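Local structure of pyrrolidone-carboxylate peptidase (Pyrococcus furiosus, 1X10) at residues L150-S153 / A154-Y158; M191-E194 / A195-A199. The protein removes N-terminal pyroglutamyl (5-oxoproline) groups from polypeptides, as a thiol peptidase of the C15 family that assembles as a homotetramer. The protein carries 3 engineered substitutions. All blocks are in the same frame, centred on the assembly; numbering follows the deposited sequence.

Contact 1: residues L150-S153 / A154-Y158; sequences LHHS and ATKGY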
loop_
_atom_site.group_PDB
_atom_site.type_symbol
_atom_site.label_atom_id
_atom_site.label_comp_id
_atom_site.label_asym_id
_atom_site.label_seq_id
_atom_site.Cartn_x
_atom_site.Cartn_y
_atom_site.Cartn_z
ATOM N N LEU A 150 18.621 -22.141 12.838
ATOM C CA LEU A 150 19.363 -21.438 13.877
ATOM C C LEU A 150 19.449 -22.264 15.163
ATOM O O LEU A 150 20.457 -22.214 15.870
ATOM C CB LEU A 150 18.723 -20.072 14.154
ATOM C CG LEU A 150 19.017 -19.033 13.071
ATOM C CD1 LEU A 150 18.077 -17.850 13.205
ATOM C CD2 LEU A 150 20.474 -18.600 13.171
ATOM N N HIS A 151 18.396 -23.023 15.457
ATOM C CA HIS A 151 18.374 -23.878 16.647
ATOM C C HIS A 151 19.388 -25.007 16.459
ATOM O O HIS A 151 20.065 -25.425 17.405
ATOM C CB HIS A 151 16.973 -24.467 16.848
ATOM C CG HIS A 151 16.844 -25.327 18.070
ATOM N ND1 HIS A 151 17.002 -24.833 19.346
ATOM C CD2 HIS A 151 16.563 -26.645 18.208
ATOM C CE1 HIS A 151 16.822 -25.809 20.219
ATOM N NE2 HIS A 151 16.555 -26.919 19.554
ATOM N N HIS A 152 19.487 -25.493 15.227
ATOM C CA HIS A 152 20.424 -26.563 14.892
ATOM C C HIS A 152 21.849 -26.061 15.123
ATOM O O HIS A 152 22.710 -26.776 15.645
ATOM C CB HIS A 152 20.253 -26.957 13.427
ATOM C CG HIS A 152 20.961 -28.221 13.055
ATOM N ND1 HIS A 152 20.346 -29.454 13.082
ATOM C CD2 HIS A 152 22.237 -28.447 12.667
ATOM C CE1 HIS A 152 21.213 -30.385 12.722
ATOM N NE2 HIS A 152 22.368 -29.800 12.466
ATOM N N SER A 153 22.089 -24.815 14.727
ATOM C CA SER A 153 23.393 -24.193 14.889
ATOM C C SER A 153 23.745 -24.063 16.370
ATOM O O SER A 153 24.852 -24.401 16.793
ATOM C CB SER A 153 23.394 -22.808 14.230
ATOM O OG SER A 153 24.628 -22.138 14.438
ATOM N N ALA A 154 22.791 -23.577 17.158
ATOM C CA ALA A 154 23.006 -23.392 18.588
ATOM C C ALA A 154 23.177 -24.713 19.326
ATOM O O ALA A 154 23.920 -24.795 20.302
ATOM C CB ALA A 154 21.838 -22.611 19.188
ATOM N N THR A 155 22.496 -25.746 18.844
ATOM C CA THR A 155 22.527 -27.068 19.459
ATOM C C THR A 155 23.599 -28.029 18.948
ATOM O O THR A 155 24.134 -28.833 19.715
ATOM C CB THR A 155 21.149 -27.748 19.297
ATOM O OG1 THR A 155 20.211 -27.114 20.176
ATOM C CG2 THR A 155 21.228 -29.234 19.619
ATOM N N LYS A 156 23.912 -27.946 17.660
ATOM C CA LYS A 156 24.885 -28.844 17.052
ATOM C C LYS A 156 26.237 -28.226 16.706
ATOM O O LYS A 156 27.177 -28.941 16.357
ATOM C CB LYS A 156 24.281 -29.466 15.794
ATOM C CG LYS A 156 23.075 -30.352 16.050
ATOM C CD LYS A 156 23.494 -31.664 16.688
ATOM C CE LYS A 156 22.390 -32.704 16.578
ATOM N NZ LYS A 156 22.874 -34.059 16.977
ATOM N N GLY A 157 26.343 -26.905 16.783
ATOM C CA GLY A 157 27.614 -26.271 16.470
ATOM C C GLY A 157 27.822 -25.949 15.000
ATOM O O GLY A 157 28.834 -25.349 14.626
ATOM N N TYR A 158 26.875 -26.357 14.163
ATOM C CA TYR A 158 26.933 -26.084 12.731
ATOM C C TYR A 158 25.492 -26.030 12.238
ATOM O O TYR A 158 24.627 -26.717 12.774
ATOM C CB TYR A 158 27.701 -27.191 11.989
ATOM C CG TYR A 158 26.937 -28.488 11.829
ATOM C CD1 TYR A 158 26.058 -28.678 10.759
ATOM C CD2 TYR A 158 27.078 -29.520 12.757
ATOM C CE1 TYR A 158 25.340 -29.862 10.619
ATOM C CE2 TYR A 158 26.366 -30.709 12.625
ATOM C CZ TYR A 158 25.499 -30.873 11.557
ATOM O OH TYR A 158 24.787 -32.041 11.433
#

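Contact 2: residues M191-E194 / A195-A199; sequences MALE and AVKVA. Engineered in segment 191-194: Ala192 (natural residue Glu).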
loop_
_atom_site.group_PDB
_atom_site.type_symbol
_atom_site.label_atom_id
_atom_site.label_comp_id
_atom_site.label_asym_id
_atom_site.label_seq_id
_atom_site.Cartn_x
_atom_site.Cartn_y
_atom_site.Cartn_z
ATOM N N MET A 191 17.659 -10.568 -10.642
ATOM C CA MET A 191 18.110 -9.780 -9.504
ATOM C C MET A 191 17.980 -10.555 -8.196
ATOM O O MET A 191 18.833 -10.445 -7.318
ATOM C CB MET A 191 17.330 -8.467 -9.400
ATOM C CG MET A 191 17.787 -7.605 -8.232
ATOM S SD MET A 191 17.119 -5.948 -8.233
ATOM C CE MET A 191 18.229 -5.149 -9.429
ATOM N N ALA A 192 16.909 -11.333 -8.065
ATOM C CA ALA A 192 16.696 -12.128 -6.860
ATOM C C ALA A 192 17.818 -13.161 -6.736
ATOM O O ALA A 192 18.376 -13.371 -5.654
ATOM C CB ALA A 192 15.335 -12.833 -6.926
ATOM N N LEU A 193 18.148 -13.800 -7.852
ATOM C CA LEU A 193 19.202 -14.807 -7.870
ATOM C C LEU A 193 20.543 -14.183 -7.500
ATOM O O LEU A 193 21.281 -14.722 -6.674
ATOM C CB LEU A 193 19.289 -15.458 -9.254
ATOM C CG LEU A 193 20.417 -16.466 -9.499
ATOM C CD1 LEU A 193 20.293 -17.647 -8.535
ATOM C CD2 LEU A 193 20.355 -16.952 -10.946
ATOM N N GLU A 194 20.850 -13.040 -8.104
ATOM C CA GLU A 194 22.110 -12.356 -7.835
ATOM C C GLU A 194 22.188 -11.922 -6.373
ATOM O O GLU A 194 23.253 -11.967 -5.758
ATOM C CB GLU A 194 22.266 -11.136 -8.753
ATOM C CG GLU A 194 23.561 -10.358 -8.531
ATOM C CD GLU A 194 24.802 -11.128 -8.959
ATOM O OE1 GLU A 194 25.925 -10.667 -8.649
ATOM O OE2 GLU A 194 24.664 -12.188 -9.610
ATOM N N ALA A 195 21.055 -11.503 -5.818
ATOM C CA ALA A 195 21.006 -11.079 -4.426
ATOM C C ALA A 195 21.444 -12.227 -3.517
ATOM O O ALA A 195 22.221 -12.024 -2.589
ATOM C CB ALA A 195 19.584 -10.620 -4.057
ATOM N N VAL A 196 20.940 -13.430 -3.785
ATOM C CA VAL A 196 21.302 -14.594 -2.985
ATOM C C VAL A 196 22.788 -14.921 -3.169
ATOM O O VAL A 196 23.473 -15.271 -2.212
ATOM C CB VAL A 196 20.437 -15.829 -3.365
ATOM C CG1 VAL A 196 20.890 -17.057 -2.576
ATOM C CG2 VAL A 196 18.971 -15.539 -3.069
ATOM N N LYS A 197 23.285 -14.802 -4.400
ATOM C CA LYS A 197 24.694 -15.073 -4.668
ATOM C C LYS A 197 25.549 -14.089 -3.875
ATOM O O LYS A 197 26.564 -14.461 -3.288
ATOM C CB LYS A 197 25.011 -14.929 -6.161
ATOM C CG LYS A 197 24.457 -16.037 -7.039
ATOM C CD LYS A 197 24.921 -15.871 -8.484
ATOM C CE LYS A 197 24.279 -16.916 -9.393
ATOM N NZ LYS A 197 24.620 -16.714 -10.834
ATOM N N VAL A 198 25.132 -12.827 -3.861
ATOM C CA VAL A 198 25.862 -11.805 -3.123
ATOM C C VAL A 198 25.889 -12.113 -1.626
ATOM O O VAL A 198 26.922 -11.968 -0.975
ATOM C CB VAL A 198 25.244 -10.415 -3.337
ATOM C CG1 VAL A 198 25.889 -9.407 -2.388
ATOM C CG2 VAL A 198 25.443 -9.981 -4.792
ATOM N N ALA A 199 24.751 -12.541 -1.083
ATOM C CA ALA A 199 24.663 -12.872 0.334
ATOM C C ALA A 199 25.651 -13.986 0.674
ATOM O O ALA A 199 26.315 -13.949 1.715
ATOM C CB ALA A 199 23.238 -13.311 0.687
HETATM O O HOH W 1 23.398 -14.231 -10.840
#

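Contact 1: residues L150-S153 / A154-Y158
His152 meets both Lys156 and Tyr158 where helix 141-156 ends at a glycine in the C' position. Gly157 is the residue that breaks the helix: its phi is positive (87°), a conformation in which a CB would jam against the preceding carbonyl oxygen. The last helical turns still close in the usual i to i+4 pattern, ending with Lys156 N on His152 O at 2.6 Å and Gly157 N on Ser153 O at 2.9 Å.

The tight part of the contact is built round the imidazole of His152. CG stands anti to the backbone N (chi1 -168°), which brings the ring up to Lys156 and Tyr158. Lys156 CG lies over one of its faces, 3.8 Å from the ring centroid, in a CH-pi contact. An edge of the same ring points at the face of the Tyr158 phenol in an offset edge-to-face pair, planes at 74°, and His152 NE2 comes to 3.4 Å from Tyr158 CZ. Helix 47-59 closes in here as well: Leu56 touches His152, Glu57 touches Tyr158, and His152 ND1 makes a weak hydrogen bond to Glu53.

The other side is looser and faces solvent. Ala154 and Thr155 are exposed, and beyond CG Lys156 bends away at chi2, its NZ 6.2 Å from His152 NE2. Thr155 OG1 does lie over a face of the His151 ring, 3.6 Å from CE1, but that imidazole is anchored by the Tyr111 hydroxyl through ND1.

Beyond the glycine the backbone folds back: Tyr158 O lies in the plane of the His152 ring, 3.0 Å from CD2, and also receives a CA-H...O contact from Ser153 CA at 3.5 Å.

Contact 2: residues M191-E194 / A195-A199
Lys197 reaches back along helix 189-206 over the preceding turn, touching the side chains of Leu193 and Glu194, its i-4 and i-3 neighbours, on two different flanks. Its backbone N starts the link, hydrogen-bonded to Leu193 O at 3.0 Å. CB then lies 3.5 Å from Glu194 O. CG, anti to the carbonyl carbon at chi1 -72°, heads back toward the N-terminal turn and meets Leu193 O at 3.5 Å. From there the chain is fully extended. CD passes 3.9 Å from Glu194 OE2, crossing the glutamate side chain at about a right angle, and CE packs on Leu193 CG at 3.9 Å, with CD1 of the same leucine close by.

At the tip, Lys197 NZ meets a water that accepts from it at 2.8 Å and donates to Glu194 OE2 at 2.7 Å. Lys197 NZ and Glu194 OE2 themselves stay 4.7 Å apart, so the pair is bridged by solvent and is not a direct salt bridge. An alanine in place of Lys197 would probably leave the water without its ammonium partner, the carboxylate without one of its two positive neighbours, and this flank of Leu193 without its methylene cover.

The glutamate's other oxygen, OE1, has a long, weak ion pair with Arg127. On the buried side of the helix Ala192, engineered from glutamate, packs on Val167 of strand 161-167, while Ala195 and Val198 rest on Leu124 of helix 117-126. With Lys197 and Arg127 both near, the Glu194 carboxylate is probably stabilised in its charged form, while the aliphatic stem of the lysine does the nonpolar packing.

Contacts 1 and 2 are both turns of helices on the same alpha/beta domain, in series along the chain and not touching: their centres are 25 Å apart, their nearest atoms about 14 Å. Strand 161-167, which carries the catalytic His166, follows soon after 150-158, and 191-199 packs against that strand. Neither contact contains an annotated active-site residue. In contact 1 the side chain of Leu150 is about 8 Å from that of Glu79 and about 11 Å from that of the altered active-site residue Ser142, on the same helix; in contact 2 the side chain of Val196 is about 9 Å from that of His166.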